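Local coordinates for protein cytosolic IMP-GMP specific 5'-nucleotidase (Legionella pneumophila subsp. pneumophila, PDB 4OHF) that probably hydrolyses purine nucleoside 5'-monophosphates such as IMP and GMP in the cytosol, and binds magnesium and GMP, at residues 17-22 with 289-294; 72-77 with 134-139; 142-147 with 151-156. All blocks are in the same frame, centred on the assembly; numbering follows the deposited sequence.

Interaction 1. Residues 17-22 with 289-294; sequences IKLIGL and EDLGVG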
loop_
_atom_site.group_PDB
_atom_site.type_symbol
_atom_site.label_atom_id
_atom_site.label_comp_id
_atom_site.label_asym_id
_atom_site.label_seq_id
_atom_site.Cartn_x
_atom_site.Cartn_y
_atom_site.Cartn_z
ATOM N N ILE B 17 11.691 -34.146 -10.927
ATOM C CA ILE B 17 11.674 -33.696 -9.539
ATOM C C ILE B 17 12.714 -34.491 -8.751
ATOM O O ILE B 17 12.632 -35.716 -8.654
ATOM C CB ILE B 17 10.277 -33.902 -8.898
ATOM C CG1 ILE B 17 9.288 -32.905 -9.487
ATOM C CG2 ILE B 17 10.355 -33.743 -7.379
ATOM C CD1 ILE B 17 9.667 -31.457 -9.263
ATOM N N LYS B 18 13.682 -33.791 -8.174
ATOM C CA LYS B 18 14.734 -34.471 -7.436
ATOM C C LYS B 18 14.474 -34.601 -5.941
ATOM O O LYS B 18 14.778 -35.628 -5.331
ATOM C CB LYS B 18 16.077 -33.774 -7.678
ATOM C CG LYS B 18 16.599 -33.882 -9.099
ATOM C CD LYS B 18 17.916 -33.125 -9.225
ATOM C CE LYS B 18 18.491 -33.175 -10.640
ATOM N NZ LYS B 18 19.690 -32.273 -10.756
ATOM N N LEU B 19 13.922 -33.557 -5.342
ATOM C CA LEU B 19 13.629 -33.586 -3.920
ATOM C C LEU B 19 12.151 -33.314 -3.650
ATOM O O LEU B 19 11.541 -32.437 -4.266
ATOM C CB LEU B 19 14.477 -32.549 -3.182
ATOM C CG LEU B 19 15.995 -32.727 -3.196
ATOM C CD1 LEU B 19 16.655 -31.507 -3.825
ATOM C CD2 LEU B 19 16.495 -32.907 -1.770
ATOM N N ILE B 20 11.577 -34.094 -2.738
ATOM C CA ILE B 20 10.196 -33.910 -2.331
ATOM C C ILE B 20 10.174 -33.501 -0.853
ATOM O O ILE B 20 10.537 -34.282 0.026
ATOM C CB ILE B 20 9.374 -35.191 -2.505
ATOM C CG1 ILE B 20 9.166 -35.478 -3.986
ATOM C CG2 ILE B 20 8.034 -35.026 -1.853
ATOM C CD1 ILE B 20 8.500 -36.799 -4.250
ATOM N N GLY B 21 9.763 -32.264 -0.599
ATOM C CA GLY B 21 9.685 -31.760 0.758
ATOM C C GLY B 21 8.307 -32.018 1.327
ATOM O O GLY B 21 7.299 -31.628 0.736
ATOM N N LEU B 22 8.264 -32.680 2.478
ATOM C CA LEU B 22 6.989 -33.003 3.101
ATOM C C LEU B 22 6.722 -32.274 4.398
ATOM O O LEU B 22 7.567 -32.230 5.287
ATOM C CB LEU B 22 6.885 -34.509 3.381
ATOM C CG LEU B 22 7.017 -35.479 2.204
ATOM C CD1 LEU B 22 7.061 -36.925 2.724
ATOM C CD2 LEU B 22 5.858 -35.276 1.243
ATOM N N GLU B 289 20.108 -23.639 -2.920
ATOM C CA GLU B 289 21.459 -23.360 -3.390
ATOM C C GLU B 289 22.420 -24.445 -2.925
ATOM O O GLU B 289 23.122 -25.048 -3.735
ATOM C CB GLU B 289 21.919 -21.986 -2.887
ATOM C CG GLU B 289 21.784 -20.867 -3.914
ATOM C CD GLU B 289 21.609 -19.495 -3.280
ATOM O OE1 GLU B 289 22.288 -19.216 -2.265
ATOM O OE2 GLU B 289 20.794 -18.691 -3.805
ATOM N N ASP B 290 22.430 -24.707 -1.621
ATOM C CA ASP B 290 23.316 -25.711 -1.049
ATOM C C ASP B 290 23.111 -27.121 -1.593
ATOM O O ASP B 290 23.998 -27.958 -1.469
ATOM C CB ASP B 290 23.200 -25.720 0.476
ATOM C CG ASP B 290 23.549 -24.382 1.089
ATOM O OD1 ASP B 290 24.293 -23.607 0.453
ATOM O OD2 ASP B 290 23.086 -24.107 2.213
ATOM N N LEU B 291 21.954 -27.403 -2.182
ATOM C CA LEU B 291 21.727 -28.727 -2.751
ATOM C C LEU B 291 22.071 -28.694 -4.232
ATOM O O LEU B 291 21.970 -29.701 -4.934
ATOM C CB LEU B 291 20.276 -29.164 -2.561
ATOM C CG LEU B 291 20.036 -30.016 -1.315
ATOM C CD1 LEU B 291 19.138 -29.287 -0.338
ATOM C CD2 LEU B 291 19.421 -31.329 -1.725
ATOM N N GLY B 292 22.477 -27.518 -4.698
ATOM C CA GLY B 292 22.842 -27.347 -6.090
ATOM C C GLY B 292 21.833 -27.915 -7.069
ATOM O O GLY B 292 22.168 -28.772 -7.888
ATOM N N VAL B 293 20.590 -27.452 -6.978
ATOM C CA VAL B 293 19.541 -27.902 -7.885
ATOM C C VAL B 293 18.654 -26.722 -8.210
ATOM O O VAL B 293 18.786 -25.658 -7.617
ATOM C CB VAL B 293 18.631 -29.021 -7.277
ATOM C CG1 VAL B 293 19.446 -30.255 -6.961
ATOM C CG2 VAL B 293 17.908 -28.501 -6.039
ATOM N N GLY B 294 17.755 -26.921 -9.166
ATOM C CA GLY B 294 16.836 -25.868 -9.540
ATOM C C GLY B 294 15.621 -25.950 -8.642
ATOM O O GLY B 294 15.181 -27.046 -8.268
#

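Interaction 2. Residues 72-77 with 134-139; sequences LVIDSK and ILYGQL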
loop_
_atom_site.group_PDB
_atom_site.type_symbol
_atom_site.label_atom_id
_atom_site.label_comp_id
_atom_site.label_asym_id
_atom_site.label_seq_id
_atom_site.Cartn_x
_atom_site.Cartn_y
_atom_site.Cartn_z
ATOM N N LEU B 72 -14.282 -21.230 4.580
ATOM C CA LEU B 72 -15.074 -20.065 4.947
ATOM C C LEU B 72 -14.230 -18.843 5.276
ATOM O O LEU B 72 -13.055 -18.959 5.628
ATOM C CB LEU B 72 -15.990 -20.393 6.126
ATOM C CG LEU B 72 -16.909 -21.596 5.910
ATOM C CD1 LEU B 72 -17.916 -21.682 7.056
ATOM C CD2 LEU B 72 -17.618 -21.479 4.552
ATOM N N VAL B 73 -14.848 -17.670 5.161
ATOM C CA VAL B 73 -14.178 -16.403 5.438
ATOM C C VAL B 73 -14.839 -15.662 6.601
ATOM O O VAL B 73 -16.069 -15.574 6.682
ATOM C CB VAL B 73 -14.223 -15.465 4.206
ATOM C CG1 VAL B 73 -13.631 -14.113 4.572
ATOM C CG2 VAL B 73 -13.485 -16.090 3.031
ATOM N N ILE B 74 -14.024 -15.118 7.494
ATOM C CA ILE B 74 -14.565 -14.384 8.627
ATOM C C ILE B 74 -14.530 -12.865 8.452
ATOM O O ILE B 74 -13.482 -12.271 8.194
ATOM C CB ILE B 74 -13.842 -14.754 9.930
ATOM C CG1 ILE B 74 -14.205 -16.189 10.319
ATOM C CG2 ILE B 74 -14.224 -13.781 11.038
ATOM C CD1 ILE B 74 -13.668 -16.626 11.684
ATOM N N ASP B 75 -15.702 -12.254 8.566
ATOM C CA ASP B 75 -15.847 -10.804 8.460
ATOM C C ASP B 75 -15.858 -10.325 9.908
ATOM O O ASP B 75 -16.917 -10.230 10.527
ATOM C CB ASP B 75 -17.172 -10.461 7.762
ATOM C CG ASP B 75 -17.440 -8.965 7.694
ATOM O OD1 ASP B 75 -18.365 -8.570 6.949
ATOM O OD2 ASP B 75 -16.740 -8.188 8.383
ATOM N N SER B 76 -14.667 -10.059 10.442
ATOM C CA SER B 76 -14.518 -9.633 11.832
ATOM C C SER B 76 -15.264 -8.346 12.130
ATOM O O SER B 76 -15.820 -8.171 13.213
ATOM C CB SER B 76 -13.029 -9.481 12.182
ATOM O OG SER B 76 -12.355 -8.680 11.229
ATOM N N LYS B 77 -15.289 -7.454 11.150
ATOM C CA LYS B 77 -15.964 -6.180 11.303
ATOM C C LYS B 77 -17.406 -6.370 11.770
ATOM O O LYS B 77 -17.813 -5.806 12.779
ATOM C CB LYS B 77 -15.935 -5.428 9.972
ATOM C CG LYS B 77 -16.699 -4.101 9.925
ATOM C CD LYS B 77 -16.951 -3.718 8.462
ATOM C CE LYS B 77 -17.756 -2.435 8.298
ATOM N NZ LYS B 77 -18.259 -2.318 6.891
ATOM N N ILE B 134 -16.596 -22.136 14.090
ATOM C CA ILE B 134 -17.618 -22.570 15.031
ATOM C C ILE B 134 -17.571 -21.717 16.299
ATOM O O ILE B 134 -18.590 -21.160 16.724
ATOM C CB ILE B 134 -17.433 -24.035 15.419
ATOM C CG1 ILE B 134 -17.629 -24.923 14.186
ATOM C CG2 ILE B 134 -18.412 -24.393 16.524
ATOM C CD1 ILE B 134 -17.328 -26.382 14.430
ATOM N N LEU B 135 -16.386 -21.605 16.894
ATOM C CA LEU B 135 -16.240 -20.809 18.099
ATOM C C LEU B 135 -16.663 -19.357 17.865
ATOM O O LEU B 135 -17.506 -18.835 18.588
ATOM C CB LEU B 135 -14.799 -20.845 18.594
ATOM C CG LEU B 135 -14.564 -20.070 19.898
ATOM C CD1 LEU B 135 -15.506 -20.601 20.942
ATOM C CD2 LEU B 135 -13.125 -20.204 20.368
ATOM N N TYR B 136 -16.085 -18.707 16.854
ATOM C CA TYR B 136 -16.413 -17.319 16.563
ATOM C C TYR B 136 -17.911 -17.147 16.385
ATOM O O TYR B 136 -18.500 -16.186 16.868
ATOM C CB TYR B 136 -15.708 -16.846 15.301
ATOM C CG TYR B 136 -15.882 -15.367 15.041
ATOM C CD1 TYR B 136 -15.277 -14.420 15.861
ATOM C CD2 TYR B 136 -16.649 -14.915 13.972
ATOM C CE1 TYR B 136 -15.424 -13.055 15.623
ATOM C CE2 TYR B 136 -16.809 -13.552 13.723
ATOM C CZ TYR B 136 -16.194 -12.628 14.551
ATOM O OH TYR B 136 -16.366 -11.285 14.312
ATOM N N GLY B 137 -18.528 -18.088 15.689
ATOM C CA GLY B 137 -19.956 -17.996 15.483
ATOM C C GLY B 137 -20.696 -17.931 16.803
ATOM O O GLY B 137 -21.518 -17.045 17.018
ATOM N N GLN B 138 -20.404 -18.873 17.695
ATOM C CA GLN B 138 -21.054 -18.921 19.000
ATOM C C GLN B 138 -20.745 -17.686 19.831
ATOM O O GLN B 138 -21.621 -17.161 20.512
ATOM C CB GLN B 138 -20.620 -20.179 19.740
ATOM C CG GLN B 138 -21.059 -21.455 19.040
ATOM C CD GLN B 138 -20.329 -22.678 19.557
ATOM O OE1 GLN B 138 -19.113 -22.632 19.777
ATOM N NE2 GLN B 138 -21.053 -23.780 19.738
ATOM N N LEU B 139 -19.504 -17.220 19.764
ATOM C CA LEU B 139 -19.104 -16.052 20.521
ATOM C C LEU B 139 -19.960 -14.840 20.166
ATOM O O LEU B 139 -20.463 -14.157 21.060
ATOM C CB LEU B 139 -17.624 -15.746 20.294
ATOM C CG LEU B 139 -16.660 -16.807 20.831
ATOM C CD1 LEU B 139 -15.224 -16.333 20.662
ATOM C CD2 LEU B 139 -16.956 -17.072 22.301
#

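Interaction 3. Residues 142-147 with 151-156; sequences LKDTNP and PSYQAI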
loop_
_atom_site.group_PDB
_atom_site.type_symbol
_atom_site.label_atom_id
_atom_site.label_comp_id
_atom_site.label_asym_id
_atom_site.label_seq_id
_atom_site.Cartn_x
_atom_site.Cartn_y
_atom_site.Cartn_z
ATOM N N LEU B 142 -23.425 -14.901 21.544
ATOM C CA LEU B 142 -23.449 -14.548 22.962
ATOM C C LEU B 142 -23.262 -13.040 23.122
ATOM O O LEU B 142 -23.876 -12.416 23.990
ATOM C CB LEU B 142 -22.329 -15.310 23.689
ATOM C CG LEU B 142 -22.420 -15.609 25.189
ATOM C CD1 LEU B 142 -22.136 -14.358 25.975
ATOM C CD2 LEU B 142 -23.794 -16.187 25.519
ATOM N N LYS B 143 -22.408 -12.466 22.280
ATOM C CA LYS B 143 -22.140 -11.031 22.297
ATOM C C LYS B 143 -23.414 -10.247 21.989
ATOM O O LYS B 143 -23.573 -9.116 22.437
ATOM C CB LYS B 143 -21.053 -10.691 21.267
ATOM C CG LYS B 143 -21.032 -9.240 20.786
ATOM C CD LYS B 143 -20.559 -8.262 21.848
ATOM C CE LYS B 143 -20.562 -6.850 21.289
ATOM N NZ LYS B 143 -19.987 -5.864 22.232
ATOM N N ASP B 144 -24.317 -10.855 21.224
ATOM C CA ASP B 144 -25.574 -10.209 20.867
ATOM C C ASP B 144 -26.583 -10.240 22.010
ATOM O O ASP B 144 -27.501 -9.426 22.052
ATOM C CB ASP B 144 -26.196 -10.875 19.634
ATOM C CG ASP B 144 -25.525 -10.456 18.328
ATOM O OD1 ASP B 144 -24.610 -9.605 18.353
ATOM O OD2 ASP B 144 -25.925 -10.979 17.267
ATOM N N THR B 145 -26.423 -11.181 22.934
ATOM C CA THR B 145 -27.337 -11.285 24.064
ATOM C C THR B 145 -27.171 -10.089 25.004
ATOM O O THR B 145 -28.143 -9.413 25.341
ATOM C CB THR B 145 -27.099 -12.584 24.851
ATOM O OG1 THR B 145 -27.475 -13.701 24.040
ATOM C CG2 THR B 145 -27.922 -12.592 26.140
ATOM N N ASN B 146 -25.937 -9.837 25.423
ATOM C CA ASN B 146 -25.631 -8.724 26.312
ATOM C C ASN B 146 -24.402 -8.022 25.744
ATOM O O ASN B 146 -23.296 -8.157 26.268
ATOM C CB ASN B 146 -25.353 -9.240 27.727
ATOM C CG ASN B 146 -25.100 -8.120 28.723
ATOM O OD1 ASN B 146 -25.041 -8.353 29.933
ATOM N ND2 ASN B 146 -24.945 -6.895 28.218
ATOM N N PRO B 147 -24.587 -7.263 24.655
ATOM C CA PRO B 147 -23.527 -6.520 23.963
ATOM C C PRO B 147 -22.641 -5.597 24.802
ATOM O O PRO B 147 -22.152 -4.581 24.305
ATOM C CB PRO B 147 -24.293 -5.767 22.869
ATOM C CG PRO B 147 -25.678 -5.655 23.423
ATOM C CD PRO B 147 -25.895 -7.002 24.034
ATOM N N PRO B 151 -16.397 -7.974 24.201
ATOM C CA PRO B 151 -15.768 -7.005 23.293
ATOM C C PRO B 151 -16.552 -6.824 21.989
ATOM O O PRO B 151 -17.688 -7.292 21.857
ATOM C CB PRO B 151 -14.385 -7.609 23.048
ATOM C CG PRO B 151 -14.099 -8.316 24.333
ATOM C CD PRO B 151 -15.418 -8.988 24.638
ATOM N N SER B 152 -15.946 -6.136 21.028
ATOM C CA SER B 152 -16.592 -5.923 19.733
ATOM C C SER B 152 -16.285 -7.116 18.830
ATOM O O SER B 152 -15.310 -7.849 19.056
ATOM C CB SER B 152 -16.072 -4.644 19.072
ATOM O OG SER B 152 -14.698 -4.770 18.740
ATOM N N TYR B 153 -17.117 -7.303 17.811
ATOM C CA TYR B 153 -16.931 -8.398 16.869
ATOM C C TYR B 153 -15.463 -8.488 16.457
ATOM O O TYR B 153 -14.854 -9.560 16.495
ATOM C CB TYR B 153 -17.800 -8.176 15.636
ATOM C CG TYR B 153 -19.287 -8.169 15.914
ATOM C CD1 TYR B 153 -19.862 -9.127 16.744
ATOM C CD2 TYR B 153 -20.131 -7.255 15.289
ATOM C CE1 TYR B 153 -21.236 -9.180 16.942
ATOM C CE2 TYR B 153 -21.507 -7.301 15.480
ATOM C CZ TYR B 153 -22.050 -8.266 16.306
ATOM O OH TYR B 153 -23.408 -8.330 16.496
ATOM N N GLN B 154 -14.912 -7.343 16.066
ATOM C CA GLN B 154 -13.521 -7.236 15.648
ATOM C C GLN B 154 -12.569 -7.710 16.743
ATOM O O GLN B 154 -11.628 -8.468 16.490
ATOM C CB GLN B 154 -13.216 -5.782 15.313
ATOM C CG GLN B 154 -11.738 -5.472 15.150
ATOM C CD GLN B 154 -11.224 -5.760 13.755
ATOM O OE1 GLN B 154 -10.013 -5.768 13.521
ATOM N NE2 GLN B 154 -12.142 -5.986 12.815
ATOM N N ALA B 155 -12.817 -7.243 17.963
ATOM C CA ALA B 155 -11.996 -7.594 19.118
ATOM C C ALA B 155 -12.033 -9.095 19.427
ATOM O O ALA B 155 -11.002 -9.710 19.716
ATOM C CB ALA B 155 -12.460 -6.795 20.331
ATOM N N ILE B 156 -13.227 -9.676 19.374
ATOM C CA ILE B 156 -13.398 -11.099 19.628
ATOM C C ILE B 156 -12.566 -11.917 18.641
ATOM O O ILE B 156 -11.787 -12.775 19.045
ATOM C CB ILE B 156 -14.880 -11.488 19.515
ATOM C CG1 ILE B 156 -15.701 -10.603 20.458
ATOM C CG2 ILE B 156 -15.071 -12.965 19.853
ATOM C CD1 ILE B 156 -17.193 -10.897 20.464
#

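Interaction 1. Residues 17-22 with 289-294
Leu19 meets Leu291 and Val293 at the start of strand 19-22, a parallel strand in the middle of the Rossmann-like sheet of this HAD-fold enzyme; the strand leads directly to the magnesium ligands Asp23 and Asp25. Leu19 and Leu291 point their ends at one another, with both methyls of Leu19 against the single methyl CD2 of Leu291; Leu19 CD1 lies 3.5 Å from it. CD1 also meets Val293, whose chain passes Leu19 at a slant. Leu19 CG stands beside its backbone N (chi1 -64°), which carries the isobutyl fork away from the strand toward the segment 289-294. That segment ends helix 284-290 in a Schellman motif: Gly292, with positive phi, donates its N to Glu289 O at 2.7 Å, and the turn presents Leu291 and Val293 to the strand. No hydrogen bond links the two segments, whereas the backbone of Leu19 is bonded to Glu297 and Leu299 at the neighbouring strand 298-302. Lys18 runs out extended past Val293 in the opposite sense, its NZ going on to a salt bridge with Glu297. Its aliphatic part makes the contact, Lys18 CD lying 4.0 Å from Val293 CG1.

Interaction 2. Residues 72-77 with 134-139
In the region inserted between strands 19-22 and 204-208 of the HAD core, the position of a C1 cap, helix 129-143 packs against an antiparallel sheet, and Tyr136 of the helix meets Ile74 in strand 73-75 and Ser76 just after it. The contact is buried and rests on one aromatic ring. Tyr136 CG is anti to the backbone N (chi1 -173°), which sends the ring off the helix and along the strand, with its hydroxyl end reaching the turn after it. Ile74 CG2 sits over one face of the ring in a CH-pi contact, 4.2 Å from the ring centroid and 29° off the ring normal. It lies toward the CE2 side, 3.7 Å from Tyr136 CE2. The other branch of the isoleucine reaches back toward the root of the tyrosine, Ile74 CD1 being 4.2 Å from Tyr136 CB, so the two branches lie across the CD2-CE2 side of the ring and its root. Asp75, next along the strand, points away from the helix and is held by Tyr109 and by the N of Asn78. Ser76 OG is likewise bonded outside the contact, to Asn120 O. On the helix, Leu135 packs on helix 33-51 and Leu139 on helix 153-170, and the tyrosine side chain itself also touches Ala157 of helix 153-170. At the far end of the ring Tyr136 OH makes a weak hydrogen bond to Tyr153 O, while its approach to the strand end brings it 3.5 Å from Ser76 CA.

Interaction 3. Residues 142-147 with 151-156
Lys143, near the end of helix 129-143, reaches over to Pro151, just ahead of helix 153-170, and binds its carbonyl: Lys143 NZ donates to Pro151 O at 2.7 Å. The ammonium stands above the carbonyl plane, 55° out of it, and so does not lie on a lone pair. A second bond, to Met150 O, and a weak third one, from Lys143 NZ to Pro147 O at 3.3 Å, give it three main-chain carbonyls of the connecting loop. The partial negative charges of these carbonyls probably stabilise the ammonium. A bend at chi2 (71°) turns the otherwise extended lysine chain toward the loop, and its aliphatic part packs on the next helix, with Lys143 CB 3.9 Å from Ile156 CD1 and Lys143 CG 3.8 Å from Tyr153 CE1.

Beside it, Tyr153 OH donates to Asp144 OD1 at 2.6 Å, and OD1 accepts with its syn lone pair, on the side of the other oxygen. OD1 lies in the plane of the ring at its edge, while carboxylate and ring planes are turned 72° apart. The other oxygen, OD2, takes a weak hydrogen bond from His95 NE2, and the imidazole also meets the Tyr153 ring nearly at right angles. Both carboxylate oxygens of the exposed Asp144 thus have a partner, one of them weak.

Ser152 starts the second helix. Its OG accepts from Ala155 N at 3.2 Å, and its carbonyl O takes Ile156 N in the first helical bond. The whole is a helix-loop-helix connection, closed by a lysine binding loop carbonyls and by a tyrosine-aspartate bond, with a serine N-cap opening the second helix.

In the fold
Interaction 1 lies in the HAD core and closes a long loop of chain within which interactions 2 and 3 follow in series. Its centre is about 40 Å from that of interaction 2 and about 49 Å from that of interaction 3, on the opposite side of the chain's centre. Interactions 2 and 3, about 11 Å apart between centres, share helix 129-143 and touch: Leu139 packs on Ile156, and Ser76 on Tyr153 and Gln154. One helix is therefore fixed to the antiparallel sheet at its middle and to helix 153-170 at its end, in the inserted region, whereas interaction 1 joins the central strand to the loop leading into its neighbour 298-302.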